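Local coordinates for intracellular protein transport protein USO1 (Saccharomyces cerevisiae S288c, PDB 6LSU), which acts as a membrane tether required for protein transport from the endoplasmic reticulum to the Golgi complex, at residues H223-V228 with K265-N270; V404-I409 with F495-F500; D661-R666 with R717-H722. All blocks are in the same frame, centred on the assembly; numbering follows the deposited sequence.

Contact 1: residues H223-V228 with K265-N270; sequences HVQKLV and KYNTSN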
# COMPACT_ATOMS: atom_id res chain seq x y z
N HIS A 223 -1.89 14.64 20.22
CA HIS A 223 -1.36 15.18 21.50
C HIS A 223 -0.31 14.21 22.06
O HIS A 223 0.84 14.69 22.37
CB HIS A 223 -2.46 15.50 22.53
CG HIS A 223 -1.82 16.06 23.75
ND1 HIS A 223 -0.82 17.02 23.67
CD2 HIS A 223 -1.94 15.74 25.06
CE1 HIS A 223 -0.37 17.30 24.88
NE2 HIS A 223 -1.04 16.53 25.75
N VAL A 224 -0.66 12.91 22.16
CA VAL A 224 0.27 11.85 22.67
C VAL A 224 1.40 11.60 21.64
O VAL A 224 2.49 11.15 22.06
CB VAL A 224 -0.45 10.54 23.02
CG1 VAL A 224 0.51 9.52 23.61
CG2 VAL A 224 -1.62 10.74 23.96
N GLN A 225 1.15 11.79 20.34
CA GLN A 225 2.18 11.54 19.29
C GLN A 225 3.34 12.51 19.53
O GLN A 225 4.47 12.04 19.56
CB GLN A 225 1.67 11.76 17.86
CG GLN A 225 0.68 10.70 17.39
CD GLN A 225 0.32 10.89 15.93
OE1 GLN A 225 -0.36 11.81 15.53
NE2 GLN A 225 0.84 10.04 15.08
N LYS A 226 3.02 13.79 19.76
CA LYS A 226 4.02 14.87 20.01
C LYS A 226 4.64 14.63 21.39
O LYS A 226 5.89 14.64 21.51
CB LYS A 226 3.39 16.25 19.79
CG LYS A 226 2.99 16.56 18.33
CD LYS A 226 4.03 17.33 17.49
CE LYS A 226 5.34 16.57 17.26
NZ LYS A 226 6.46 17.42 16.78
N LEU A 227 3.81 14.28 22.37
CA LEU A 227 4.31 13.98 23.73
C LEU A 227 5.34 12.85 23.72
O LEU A 227 6.34 12.95 24.48
CB LEU A 227 3.12 13.62 24.63
CG LEU A 227 2.57 14.80 25.43
CD1 LEU A 227 1.27 14.43 26.11
CD2 LEU A 227 3.61 15.27 26.43
N VAL A 228 5.10 11.79 22.92
CA VAL A 228 5.98 10.59 22.91
C VAL A 228 7.27 10.97 22.17
O VAL A 228 8.37 10.62 22.66
CB VAL A 228 5.29 9.37 22.29
CG1 VAL A 228 6.30 8.33 21.84
CG2 VAL A 228 4.30 8.73 23.26
N LYS A 265 2.39 8.62 11.45
CA LYS A 265 1.18 8.68 10.59
C LYS A 265 0.52 10.03 10.85
O LYS A 265 0.15 10.29 11.99
CB LYS A 265 0.23 7.51 10.85
CG LYS A 265 -0.58 7.06 9.63
CD LYS A 265 -0.06 5.77 9.01
CE LYS A 265 -0.66 5.37 7.67
NZ LYS A 265 -0.04 4.12 7.16
N TYR A 266 0.44 10.87 9.83
CA TYR A 266 -0.38 12.12 9.80
C TYR A 266 0.25 13.24 10.63
O TYR A 266 -0.41 14.29 10.86
CB TYR A 266 -1.79 11.84 10.31
CG TYR A 266 -2.49 10.73 9.57
CD1 TYR A 266 -2.42 10.64 8.18
CD2 TYR A 266 -3.24 9.78 10.25
CE1 TYR A 266 -3.07 9.63 7.49
CE2 TYR A 266 -3.90 8.77 9.57
CZ TYR A 266 -3.81 8.69 8.19
OH TYR A 266 -4.45 7.68 7.53
N ASN A 267 1.49 13.07 11.05
CA ASN A 267 2.18 13.99 11.96
C ASN A 267 3.45 14.47 11.25
O ASN A 267 4.54 13.88 11.51
CB ASN A 267 2.43 13.30 13.30
CG ASN A 267 2.56 14.26 14.45
OD1 ASN A 267 3.32 15.23 14.39
ND2 ASN A 267 1.82 14.00 15.52
N THR A 268 3.30 15.50 10.40
CA THR A 268 4.38 16.03 9.52
C THR A 268 5.53 16.46 10.44
O THR A 268 6.70 16.06 10.20
CB THR A 268 3.84 17.10 8.56
OG1 THR A 268 2.93 17.93 9.26
CG2 THR A 268 3.05 16.52 7.41
N SER A 269 5.21 17.19 11.50
CA SER A 269 6.22 17.67 12.46
C SER A 269 6.99 16.45 12.96
O SER A 269 8.23 16.44 12.90
CB SER A 269 5.60 18.45 13.60
OG SER A 269 4.25 18.04 13.83
N ASN A 270 6.28 15.41 13.40
CA ASN A 270 6.92 14.15 13.87
C ASN A 270 7.77 13.54 12.74
O ASN A 270 8.86 12.99 13.03
CB ASN A 270 5.86 13.20 14.43
CG ASN A 270 5.70 13.33 15.93
OD1 ASN A 270 6.36 14.16 16.54
ND2 ASN A 270 4.89 12.48 16.52
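Asn267, the N-cap of helix 268-276, meets Gln225 of helix 222-229 where the fourth ARM repeat of the globular head gives way to the fifth, so that one amide serves both a helix start and a helix-to-turn contact. Its OD1 accepts the backbone N of Asn270 at 3.1 Å, the capping bond, and the hydroxyl OG of Ser269 at 3.0 Å from the opposite face of the amide plane. With CG anti to the backbone N (chi1 -155°), the other end of the amide, ND2, is carried to Gln225 OE1 at 3.1 Å. Gln225 OE1 lies in the amide plane of Asn267, whereas ND2 stands above the carbonyl plane of Gln225, the two amide planes being 76° apart. Gln225 runs extended beyond CG and gives NE2 to the carbonyl O of Lys265 at 3.2 Å in a nearly straight bond; Asn262 O takes a second bond from this nitrogen. Nearer the helix backbone, Asn270 ND2 donates to Gln225 O at 3.1 Å, again from above the carbonyl plane, and also to Ile263 O. The aliphatic chain of Lys226, bent at chi2 and chi3, passes by Asn267 and Ser269. A leucine in place of Asn267 would probably leave the backbone N of Asn270 without its cap and Gln225 OE1 without the amide donor that steadies it. All three amide residues are buried, which implies a polar junction held by hydrogen bonds between amides and oxygens more than by apolar packing.

Contact 2: residues V404-I409 with F495-F500; sequences VVSILI and FKANLF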
# COMPACT_ATOMS: atom_id res chain seq x y z
N VAL A 404 18.42 1.62 -14.11
CA VAL A 404 17.15 1.30 -13.39
C VAL A 404 15.97 1.55 -14.35
O VAL A 404 15.11 0.70 -14.51
CB VAL A 404 17.12 2.06 -12.06
CG1 VAL A 404 15.80 2.75 -11.74
CG2 VAL A 404 17.52 1.12 -10.95
N VAL A 405 15.99 2.60 -15.13
CA VAL A 405 14.79 2.89 -15.97
C VAL A 405 14.59 1.75 -16.99
O VAL A 405 13.46 1.33 -17.19
CB VAL A 405 14.89 4.26 -16.63
CG1 VAL A 405 13.76 4.48 -17.62
CG2 VAL A 405 14.89 5.33 -15.57
N SER A 406 15.67 1.29 -17.63
CA SER A 406 15.67 0.10 -18.52
C SER A 406 15.05 -1.12 -17.81
O SER A 406 14.09 -1.70 -18.38
CB SER A 406 17.09 -0.17 -19.02
OG SER A 406 17.47 0.88 -19.90
N ILE A 407 15.49 -1.49 -16.60
CA ILE A 407 14.91 -2.66 -15.86
C ILE A 407 13.41 -2.46 -15.66
O ILE A 407 12.68 -3.37 -15.73
CB ILE A 407 15.60 -2.91 -14.52
CG1 ILE A 407 17.11 -3.04 -14.69
CG2 ILE A 407 15.03 -4.17 -13.85
CD1 ILE A 407 17.77 -3.43 -13.44
N LEU A 408 12.96 -1.27 -15.34
CA LEU A 408 11.53 -1.03 -15.11
C LEU A 408 10.76 -1.39 -16.38
O LEU A 408 9.81 -2.12 -16.31
CB LEU A 408 11.31 0.43 -14.70
CG LEU A 408 11.79 0.76 -13.29
CD1 LEU A 408 11.53 2.22 -12.99
CD2 LEU A 408 11.09 -0.07 -12.22
N ILE A 409 11.21 -0.86 -17.50
CA ILE A 409 10.52 -1.01 -18.82
C ILE A 409 10.56 -2.48 -19.19
O ILE A 409 9.55 -3.01 -19.62
CB ILE A 409 11.19 -0.11 -19.86
CG1 ILE A 409 10.91 1.36 -19.50
CG2 ILE A 409 10.65 -0.48 -21.23
CD1 ILE A 409 11.64 2.37 -20.38
N PHE A 495 19.35 -6.61 -23.35
CA PHE A 495 17.94 -7.08 -23.28
C PHE A 495 16.97 -5.97 -23.71
O PHE A 495 17.35 -4.79 -23.80
CB PHE A 495 17.63 -7.58 -21.86
CG PHE A 495 17.58 -6.52 -20.78
CD1 PHE A 495 17.26 -5.21 -21.06
CD2 PHE A 495 17.80 -6.87 -19.46
CE1 PHE A 495 17.19 -4.26 -20.05
CE2 PHE A 495 17.73 -5.92 -18.46
CZ PHE A 495 17.43 -4.62 -18.75
N LYS A 496 15.70 -6.32 -23.90
CA LYS A 496 14.67 -5.46 -24.52
C LYS A 496 14.12 -4.43 -23.51
O LYS A 496 13.64 -4.83 -22.45
CB LYS A 496 13.54 -6.34 -25.06
CG LYS A 496 13.80 -6.95 -26.43
CD LYS A 496 12.97 -8.19 -26.71
CE LYS A 496 12.07 -8.06 -27.92
NZ LYS A 496 12.74 -7.40 -29.07
N ALA A 497 14.13 -3.14 -23.85
CA ALA A 497 13.46 -2.09 -23.02
C ALA A 497 12.87 -0.98 -23.90
O ALA A 497 12.89 0.17 -23.43
CB ALA A 497 14.44 -1.52 -22.02
N ASN A 498 12.34 -1.31 -25.09
CA ASN A 498 11.87 -0.30 -26.07
C ASN A 498 10.36 -0.42 -26.30
O ASN A 498 9.87 -1.48 -26.62
CB ASN A 498 12.65 -0.34 -27.40
CG ASN A 498 12.42 0.93 -28.19
OD1 ASN A 498 11.32 1.20 -28.66
ND2 ASN A 498 13.42 1.80 -28.24
N LEU A 499 9.68 0.69 -26.08
CA LEU A 499 8.20 0.77 -26.06
C LEU A 499 7.73 0.80 -27.51
O LEU A 499 6.61 0.35 -27.75
CB LEU A 499 7.75 2.02 -25.30
CG LEU A 499 7.99 2.02 -23.80
CD1 LEU A 499 7.88 3.43 -23.21
CD2 LEU A 499 7.02 1.10 -23.11
N PHE A 500 8.53 1.40 -28.40
CA PHE A 500 8.23 1.53 -29.85
C PHE A 500 8.31 0.14 -30.49
O PHE A 500 7.46 -0.21 -31.32
CB PHE A 500 9.18 2.53 -30.48
CG PHE A 500 8.80 3.95 -30.17
CD1 PHE A 500 7.64 4.49 -30.68
CD2 PHE A 500 9.62 4.75 -29.41
CE1 PHE A 500 7.31 5.81 -30.42
CE2 PHE A 500 9.26 6.05 -29.11
CZ PHE A 500 8.12 6.59 -29.63
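Ile409, on helix 404-414, and Ala497, in the connection leading to helix 499-504, bury the most surface here, with Phe495 third; they illustrate how an irregular chain can be laid on a helix largely by apolar side chains. The methyl branch of Ile409 does most of the touching. Because CG2 is anti to the backbone N while CG1 lies beside it (chi1 -68°), CG2 is turned onto the Ala497 peptide, meeting the Ala497 CB at 4.0 Å. Ile409 CG2 also comes within 4.4 Å of Leu499 CD2, so the same methyl touches both Ala497 and Leu499. Ala497 faces the helix with its methyl, CB resting 3.7 Å from the carbonyl O of Ser406. Two residues earlier, Phe495 turns its ring to the helix: its CE1 edge comes to Ser406 CB at 4.2 Å, close to the ring plane, and CZ sits 4.4 Å from Ile407 CG1. This phenylalanine is exposed and touches a crystal neighbour, so it adds less certainly. Polar bonds lie just beyond: Asn410, next on the same helix, gives ND2 to Lys496 O, and Gln449 on helix 439-459 gives NE2 to Ala497 O. The contact thus joins parts of the seventh and eighth ARM repeats. No hydrogen bond crosses between 404-409 and 495-500, which implies that within these residues the contact rests on apolar packing, chiefly of Ile409 and Ala497, and that its hydrogen bonds come from Asn410 and Gln449.

Contact 3: residues D661-R666 with R717-H722; sequences DNYASR and RTALSH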
# COMPACT_ATOMS: atom_id res chain seq x y z
N ASP A 661 -28.25 7.32 -36.02
CA ASP A 661 -28.91 6.67 -34.86
C ASP A 661 -28.00 5.52 -34.39
O ASP A 661 -27.73 5.45 -33.20
CB ASP A 661 -30.36 6.24 -35.15
CG ASP A 661 -31.37 7.39 -35.16
OD1 ASP A 661 -30.94 8.57 -35.11
OD2 ASP A 661 -32.58 7.09 -35.23
N ASN A 662 -27.54 4.66 -35.29
CA ASN A 662 -26.83 3.41 -34.90
C ASN A 662 -25.51 3.77 -34.18
O ASN A 662 -25.14 3.06 -33.23
CB ASN A 662 -26.53 2.52 -36.10
CG ASN A 662 -26.15 1.12 -35.68
OD1 ASN A 662 -26.73 0.58 -34.74
ND2 ASN A 662 -25.16 0.55 -36.36
N TYR A 663 -24.82 4.80 -34.66
CA TYR A 663 -23.61 5.38 -34.05
C TYR A 663 -23.93 5.76 -32.61
O TYR A 663 -23.38 5.11 -31.68
CB TYR A 663 -23.13 6.59 -34.85
CG TYR A 663 -22.01 7.35 -34.18
CD1 TYR A 663 -20.69 6.94 -34.31
CD2 TYR A 663 -22.27 8.46 -33.40
CE1 TYR A 663 -19.66 7.64 -33.70
CE2 TYR A 663 -21.26 9.15 -32.77
CZ TYR A 663 -19.95 8.75 -32.93
OH TYR A 663 -18.96 9.46 -32.33
N ALA A 664 -24.81 6.75 -32.42
CA ALA A 664 -25.20 7.26 -31.09
C ALA A 664 -25.59 6.07 -30.22
O ALA A 664 -25.21 6.08 -29.04
CB ALA A 664 -26.32 8.28 -31.19
N SER A 665 -26.29 5.08 -30.77
CA SER A 665 -26.76 3.91 -29.98
C SER A 665 -25.53 3.18 -29.45
O SER A 665 -25.55 2.79 -28.27
CB SER A 665 -27.64 2.99 -30.78
OG SER A 665 -27.59 1.67 -30.27
N ARG A 666 -24.51 3.01 -30.29
CA ARG A 666 -23.34 2.14 -30.00
C ARG A 666 -22.37 2.86 -29.06
O ARG A 666 -21.58 2.12 -28.43
CB ARG A 666 -22.60 1.74 -31.27
CG ARG A 666 -23.29 0.64 -32.06
CD ARG A 666 -22.73 0.54 -33.46
NE ARG A 666 -23.04 -0.74 -34.06
CZ ARG A 666 -22.41 -1.27 -35.12
NH1 ARG A 666 -21.43 -0.61 -35.71
NH2 ARG A 666 -22.77 -2.46 -35.58
N ARG A 717 -20.85 10.75 -28.44
CA ARG A 717 -22.20 10.26 -28.82
C ARG A 717 -22.81 11.13 -29.93
O ARG A 717 -23.51 10.55 -30.78
CB ARG A 717 -23.14 10.27 -27.61
CG ARG A 717 -24.49 9.63 -27.88
CD ARG A 717 -25.45 9.67 -26.70
NE ARG A 717 -25.91 11.02 -26.38
CZ ARG A 717 -25.72 11.66 -25.22
NH1 ARG A 717 -25.06 11.09 -24.22
NH2 ARG A 717 -26.19 12.89 -25.07
N THR A 718 -22.58 12.46 -29.92
CA THR A 718 -23.23 13.42 -30.86
C THR A 718 -22.25 13.90 -31.93
O THR A 718 -22.43 15.03 -32.45
CB THR A 718 -23.85 14.63 -30.12
OG1 THR A 718 -22.89 15.67 -29.91
CG2 THR A 718 -24.47 14.25 -28.80
N ALA A 719 -21.23 13.11 -32.25
CA ALA A 719 -20.21 13.52 -33.24
C ALA A 719 -20.89 13.61 -34.62
O ALA A 719 -20.65 14.62 -35.31
CB ALA A 719 -19.04 12.56 -33.24
N LEU A 720 -21.68 12.59 -35.00
CA LEU A 720 -22.32 12.50 -36.35
C LEU A 720 -23.54 13.43 -36.41
O LEU A 720 -23.78 14.03 -37.46
CB LEU A 720 -22.70 11.05 -36.63
CG LEU A 720 -21.51 10.11 -36.80
CD1 LEU A 720 -21.88 8.92 -37.68
CD2 LEU A 720 -20.31 10.82 -37.39
N SER A 721 -24.26 13.53 -35.30
CA SER A 721 -25.42 14.45 -35.13
C SER A 721 -24.95 15.90 -35.27
O SER A 721 -23.82 16.20 -34.89
CB SER A 721 -26.12 14.21 -33.81
OG SER A 721 -26.20 12.83 -33.50
N HIS A 722 -25.81 16.75 -35.86
CA HIS A 722 -25.68 18.22 -35.99
C HIS A 722 -24.60 18.58 -37.02
O HIS A 722 -24.94 19.29 -37.99
CB HIS A 722 -25.46 18.88 -34.61
CG HIS A 722 -26.09 20.24 -34.48
ND1 HIS A 722 -27.45 20.42 -34.29
CD2 HIS A 722 -25.55 21.48 -34.53
CE1 HIS A 722 -27.72 21.71 -34.23
NE2 HIS A 722 -26.57 22.38 -34.37
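Tyr663 meets Leu720 in a CH-pi contact near the C-terminal end of the alpha-helical globular head, where the chain leaving helix 713-717 folds back over helix 660-673. It is a worked case of one aromatic ring contacting the end of a helix and the loop after it through its face, its edge and its hydroxyl. CG of the tyrosine is anti to the backbone N (chi1 172°), which swings the ring off its helix toward residues 717-720. Leu720 CG then sits over one face, 3.9 Å from the ring centroid and only 14° from the ring normal, although displaced toward the rim; its CD1 reaches back to Tyr663 CB at 3.9 Å. The ring edge is used too, for the carbonyl O of Arg717 lies near the ring plane beside CE2. At the far end of the ring, the methyl CB of Ala719 packs against CZ at 3.9 Å, and the hydroxyl of this buried tyrosine is hydrogen-bonded to Ile716 O. Helix 622-637 closes in on the same residues, through Thr629 beside Tyr663 and Tyr636 beside Leu720. One residue on, Ala664 is where the two backbones approach most closely, its CA lying 4.8 Å from that of Arg717. The small side chain suits this approach: Ala664 CB touches the aliphatic part of the arginine, 4.0 Å from Arg717 CG, and lies 3.6 Å from Arg717 O.

In the fold
The three contacts follow one another along the chain, each closing before the next opens. Contact 1 and contact 2 lie on opposite sides of the chain's centre, their own centres 41 Å apart and their nearest atoms about 23 Å apart. Contact 3 is again 41 Å from contact 2, centre to centre, yet 57 Å from contact 1, so the three are not in line. None touches another. Their chemistry differs: amides dominate contact 1, apolar groups, aliphatic and aromatic, contact 2, and an aromatic face contact 3. Contacts 2 and 3 both belong to the part of the chain shared with the Uso1/p115 head-region family.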